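Local coordinates for protein possible prolidase (Bifidobacterium longum NCC2705, PDB 2P9B) that is a putative prolidase of the amidohydrolase family and probably hydrolyses carbon-nitrogen bonds, perhaps other than peptide bonds, at residues Q332-T344 against G368-N382. Numbering follows the deposited sequence.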
loop_
_atom_site.group_PDB
_atom_site.type_symbol
_atom_site.label_atom_id
_atom_site.label_comp_id
_atom_site.label_asym_id
_atom_site.label_seq_id
_atom_site.Cartn_x
_atom_site.Cartn_y
_atom_site.Cartn_z
ATOM N N GLN A 332 -4.076 2.525 -18.962
ATOM C CA GLN A 332 -4.106 3.874 -19.506
ATOM C C GLN A 332 -3.235 4.788 -18.658
ATOM O O GLN A 332 -2.425 5.548 -19.180
ATOM C CB GLN A 332 -5.538 4.401 -19.526
ATOM C CG GLN A 332 -6.459 3.596 -20.419
ATOM C CD GLN A 332 -7.896 4.028 -20.294
ATOM O OE1 GLN A 332 -8.408 4.187 -19.189
ATOM N NE2 GLN A 332 -8.566 4.206 -21.430
ATOM N N ALA A 333 -3.405 4.705 -17.344
ATOM C CA ALA A 333 -2.628 5.528 -16.427
ATOM C C ALA A 333 -1.131 5.276 -16.623
ATOM O O ALA A 333 -0.330 6.213 -16.633
ATOM C CB ALA A 333 -3.035 5.226 -14.980
ATOM N N HIS A 334 -0.756 4.011 -16.779
ATOM C CA HIS A 334 0.647 3.657 -16.982
ATOM C C HIS A 334 1.129 4.270 -18.295
ATOM O O HIS A 334 2.218 4.837 -18.367
ATOM C CB HIS A 334 0.808 2.133 -17.030
ATOM C CG HIS A 334 2.228 1.678 -17.178
ATOM N ND1 HIS A 334 3.200 1.957 -16.242
ATOM C CD2 HIS A 334 2.838 0.958 -18.150
ATOM C CE1 HIS A 334 4.346 1.427 -16.629
ATOM N NE2 HIS A 334 4.155 0.816 -17.784
ATOM N N GLU A 335 0.299 4.153 -19.324
ATOM C CA GLU A 335 0.608 4.691 -20.646
ATOM C C GLU A 335 0.806 6.209 -20.588
ATOM O O GLU A 335 1.666 6.765 -21.282
ATOM C CB GLU A 335 -0.529 4.336 -21.606
ATOM C CG GLU A 335 -0.351 4.798 -23.041
ATOM C CD GLU A 335 -1.412 4.216 -23.962
ATOM O OE1 GLU A 335 -2.617 4.384 -23.674
ATOM O OE2 GLU A 335 -1.040 3.584 -24.974
ATOM N N ALA A 336 0.022 6.872 -19.745
ATOM C CA ALA A 336 0.099 8.324 -19.600
ATOM C C ALA A 336 1.170 8.780 -18.607
ATOM O O ALA A 336 1.355 9.978 -18.394
ATOM C CB ALA A 336 -1.262 8.875 -19.191
ATOM N N GLY A 337 1.861 7.824 -17.992
ATOM C CA GLY A 337 2.910 8.157 -17.046
ATOM C C GLY A 337 2.451 8.762 -15.729
ATOM O O GLY A 337 3.162 9.572 -15.136
ATOM N N LEU A 338 1.272 8.370 -15.259
ATOM C CA LEU A 338 0.757 8.892 -13.999
ATOM C C LEU A 338 1.417 8.196 -12.810
ATOM O O LEU A 338 2.131 7.205 -12.968
ATOM C CB LEU A 338 -0.757 8.689 -13.914
ATOM C CG LEU A 338 -1.637 9.344 -14.984
ATOM C CD1 LEU A 338 -3.081 8.960 -14.729
ATOM C CD2 LEU A 338 -1.469 10.862 -14.954
HETATM N N MSE A 339 1.183 8.742 -11.621
HETATM C CA MSE A 339 1.712 8.168 -10.393
HETATM C C MSE A 339 0.811 6.987 -10.042
HETATM O O MSE A 339 -0.371 7.169 -9.764
HETATM C CB MSE A 339 1.686 9.213 -9.276
HETATM C CG MSE A 339 2.770 10.301 -9.405
HETATM SE SE MSE A 339 4.553 9.738 -9.250
HETATM C CE MSE A 339 4.627 9.619 -7.355
ATOM N N ILE A 340 1.375 5.784 -10.072
ATOM C CA ILE A 340 0.610 4.572 -9.786
ATOM C C ILE A 340 1.284 3.781 -8.682
ATOM O O ILE A 340 2.455 3.430 -8.794
ATOM C CB ILE A 340 0.520 3.673 -11.032
ATOM C CG1 ILE A 340 -0.069 4.477 -12.196
ATOM C CG2 ILE A 340 -0.312 2.431 -10.716
ATOM C CD1 ILE A 340 -0.064 3.751 -13.521
ATOM N N GLY A 341 0.529 3.481 -7.632
ATOM C CA GLY A 341 1.099 2.746 -6.520
ATOM C C GLY A 341 0.637 1.313 -6.397
ATOM O O GLY A 341 -0.105 0.800 -7.232
ATOM N N VAL A 342 1.095 0.665 -5.333
ATOM C CA VAL A 342 0.759 -0.723 -5.054
ATOM C C VAL A 342 -0.012 -0.813 -3.738
ATOM O O VAL A 342 0.478 -0.409 -2.681
ATOM C CB VAL A 342 2.043 -1.583 -4.960
ATOM C CG1 VAL A 342 1.736 -2.933 -4.341
ATOM C CG2 VAL A 342 2.637 -1.770 -6.351
ATOM N N GLY A 343 -1.228 -1.337 -3.827
ATOM C CA GLY A 343 -2.081 -1.510 -2.663
ATOM C C GLY A 343 -2.899 -2.737 -3.006
ATOM O O GLY A 343 -3.059 -3.036 -4.187
ATOM N N THR A 344 -3.419 -3.454 -2.013
ATOM C CA THR A 344 -4.171 -4.663 -2.335
ATOM C C THR A 344 -5.528 -4.845 -1.670
ATOM O O THR A 344 -6.277 -5.737 -2.055
ATOM C CB THR A 344 -3.352 -5.916 -2.006
ATOM O OG1 THR A 344 -3.114 -5.969 -0.595
ATOM C CG2 THR A 344 -2.027 -5.890 -2.748
ATOM N N GLY A 368 0.564 -3.513 -18.178
ATOM C CA GLY A 368 1.709 -3.204 -19.016
ATOM C C GLY A 368 2.982 -2.797 -18.297
ATOM O O GLY A 368 3.861 -2.196 -18.908
ATOM N N PHE A 369 3.086 -3.112 -17.006
ATOM C CA PHE A 369 4.285 -2.781 -16.246
ATOM C C PHE A 369 5.369 -3.802 -16.502
ATOM O O PHE A 369 5.088 -4.962 -16.789
ATOM C CB PHE A 369 4.035 -2.826 -14.734
ATOM C CG PHE A 369 3.442 -1.585 -14.163
ATOM C CD1 PHE A 369 4.121 -0.877 -13.173
ATOM C CD2 PHE A 369 2.179 -1.162 -14.546
ATOM C CE1 PHE A 369 3.546 0.237 -12.573
ATOM C CE2 PHE A 369 1.591 -0.048 -13.952
ATOM C CZ PHE A 369 2.275 0.650 -12.964
ATOM N N SER A 370 6.612 -3.362 -16.374
ATOM C CA SER A 370 7.742 -4.258 -16.501
ATOM C C SER A 370 8.023 -4.596 -15.035
ATOM O O SER A 370 7.581 -3.874 -14.139
ATOM C CB SER A 370 8.943 -3.524 -17.096
ATOM O OG SER A 370 9.464 -2.578 -16.175
ATOM N N PRO A 371 8.734 -5.699 -14.765
ATOM C CA PRO A 371 9.021 -6.036 -13.366
ATOM C C PRO A 371 9.700 -4.875 -12.642
ATOM O O PRO A 371 9.379 -4.568 -11.493
ATOM C CB PRO A 371 9.936 -7.251 -13.492
ATOM C CG PRO A 371 9.364 -7.945 -14.686
ATOM C CD PRO A 371 9.139 -6.799 -15.660
ATOM N N ALA A 372 10.647 -4.237 -13.322
ATOM C CA ALA A 372 11.379 -3.110 -12.752
ATOM C C ALA A 372 10.421 -1.993 -12.341
ATOM O O ALA A 372 10.529 -1.437 -11.245
ATOM C CB ALA A 372 12.394 -2.585 -13.763
ATOM N N GLU A 373 9.487 -1.664 -13.224
ATOM C CA GLU A 373 8.521 -0.613 -12.936
ATOM C C GLU A 373 7.606 -0.997 -11.780
ATOM O O GLU A 373 7.192 -0.140 -11.002
ATOM C CB GLU A 373 7.685 -0.307 -14.177
ATOM C CG GLU A 373 8.514 0.193 -15.346
ATOM C CD GLU A 373 7.689 0.399 -16.595
ATOM O OE1 GLU A 373 6.776 -0.417 -16.842
ATOM O OE2 GLU A 373 7.964 1.368 -17.337
ATOM N N ALA A 374 7.281 -2.282 -11.677
ATOM C CA ALA A 374 6.423 -2.752 -10.596
ATOM C C ALA A 374 7.161 -2.639 -9.263
ATOM O O ALA A 374 6.580 -2.239 -8.253
ATOM C CB ALA A 374 5.999 -4.193 -10.845
ATOM N N LEU A 375 8.440 -3.005 -9.256
ATOM C CA LEU A 375 9.239 -2.912 -8.036
ATOM C C LEU A 375 9.396 -1.443 -7.634
ATOM O O LEU A 375 9.425 -1.100 -6.450
ATOM C CB LEU A 375 10.612 -3.555 -8.258
ATOM C CG LEU A 375 10.580 -5.080 -8.344
ATOM C CD1 LEU A 375 11.880 -5.595 -8.930
ATOM C CD2 LEU A 375 10.337 -5.659 -6.942
ATOM N N HIS A 376 9.484 -0.577 -8.640
ATOM C CA HIS A 376 9.625 0.857 -8.417
ATOM C C HIS A 376 8.332 1.435 -7.831
ATOM O O HIS A 376 8.365 2.316 -6.965
ATOM C CB HIS A 376 9.965 1.536 -9.752
ATOM C CG HIS A 376 10.138 3.018 -9.660
ATOM N ND1 HIS A 376 11.105 3.608 -8.873
ATOM C CD2 HIS A 376 9.500 4.031 -10.294
ATOM C CE1 HIS A 376 11.057 4.919 -9.028
ATOM N NE2 HIS A 376 10.090 5.202 -9.886
ATOM N N ALA A 377 7.198 0.917 -8.294
ATOM C CA ALA A 377 5.889 1.365 -7.832
ATOM C C ALA A 377 5.655 0.949 -6.381
ATOM O O ALA A 377 5.096 1.704 -5.595
ATOM C CB ALA A 377 4.796 0.777 -8.726
ATOM N N ALA A 378 6.113 -0.248 -6.035
ATOM C CA ALA A 378 5.927 -0.775 -4.687
ATOM C C ALA A 378 6.832 -0.131 -3.649
ATOM O O ALA A 378 6.589 -0.265 -2.448
ATOM C CB ALA A 378 6.149 -2.284 -4.683
ATOM N N THR A 379 7.876 0.558 -4.098
ATOM C CA THR A 379 8.817 1.168 -3.164
ATOM C C THR A 379 8.896 2.688 -3.251
ATOM O O THR A 379 8.245 3.397 -2.488
ATOM C CB THR A 379 10.238 0.561 -3.359
ATOM O OG1 THR A 379 10.647 0.717 -4.725
ATOM C CG2 THR A 379 10.236 -0.921 -3.020
ATOM N N ALA A 380 9.692 3.183 -4.190
ATOM C CA ALA A 380 9.871 4.619 -4.356
ATOM C C ALA A 380 8.576 5.381 -4.633
ATOM O O ALA A 380 8.301 6.385 -3.978
ATOM C CB ALA A 380 10.879 4.885 -5.471
ATOM N N VAL A 381 7.782 4.915 -5.597
ATOM C CA VAL A 381 6.544 5.617 -5.917
ATOM C C VAL A 381 5.564 5.585 -4.745
ATOM O O VAL A 381 5.015 6.621 -4.380
ATOM C CB VAL A 381 5.853 5.050 -7.188
ATOM C CG1 VAL A 381 4.620 5.882 -7.512
ATOM C CG2 VAL A 381 6.824 5.061 -8.369
ATOM N N ASN A 382 5.352 4.410 -4.156
ATOM C CA ASN A 382 4.456 4.283 -3.000
ATOM C C ASN A 382 4.915 5.236 -1.886
ATOM O O ASN A 382 4.095 5.877 -1.233
ATOM C CB ASN A 382 4.462 2.840 -2.456
ATOM C CG ASN A 382 3.231 2.021 -2.877
ATOM O OD1 ASN A 382 3.122 0.830 -2.541
ATOM N ND2 ASN A 382 2.308 2.646 -3.592
#
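His334, in the last turn of helix 313-335, lays its imidazole against the ring of Phe369 in an offset stack, centroids 4.1 Å apart and planes 22° from parallel. ND1 sits over the phenyl face toward its rim, 3.4 Å from Phe369 CE2. With CG anti to the backbone N (chi1 -178°), the imidazole reaches out from the helix to Gly368 and Glu373. Glu373 brings its carboxylate to the imidazole edge, the two planes nearly perpendicular, with OE1 3.0 Å from His334 NE2. That oxygen is already engaged: it accepts from Ser370 N on its anti side, 27° out of the carboxylate plane, while Ser370 OG takes Glu373 N, the capping box that starts helix 371-385. A leucine in place of His334 would probably lose the flat stack on Phe369 and leave Glu373 OE1 without the imidazole nitrogen beside it. After the Schellman motif at Gly337, residues 338-344 run inward, consistent with a late strand of the TIM barrel usual in amidohydrolases, Met339 and Gly341 hydrogen-bonded through the backbone to Leu291, and Val342 to Ala76; helix 371-385 packs against it. Ile340 meets the far end of the phenyl ring, CG2 3.9 Å from Phe369 CZ. Val342 points at the helix, where CG2 lies 3.9 Å from Ala378 CB and 4.1 Å from Ala377 CB. Selenomethionine Met339, bent at chi2 and chi3, brings CE within 3.7 Å of Val381 CG1.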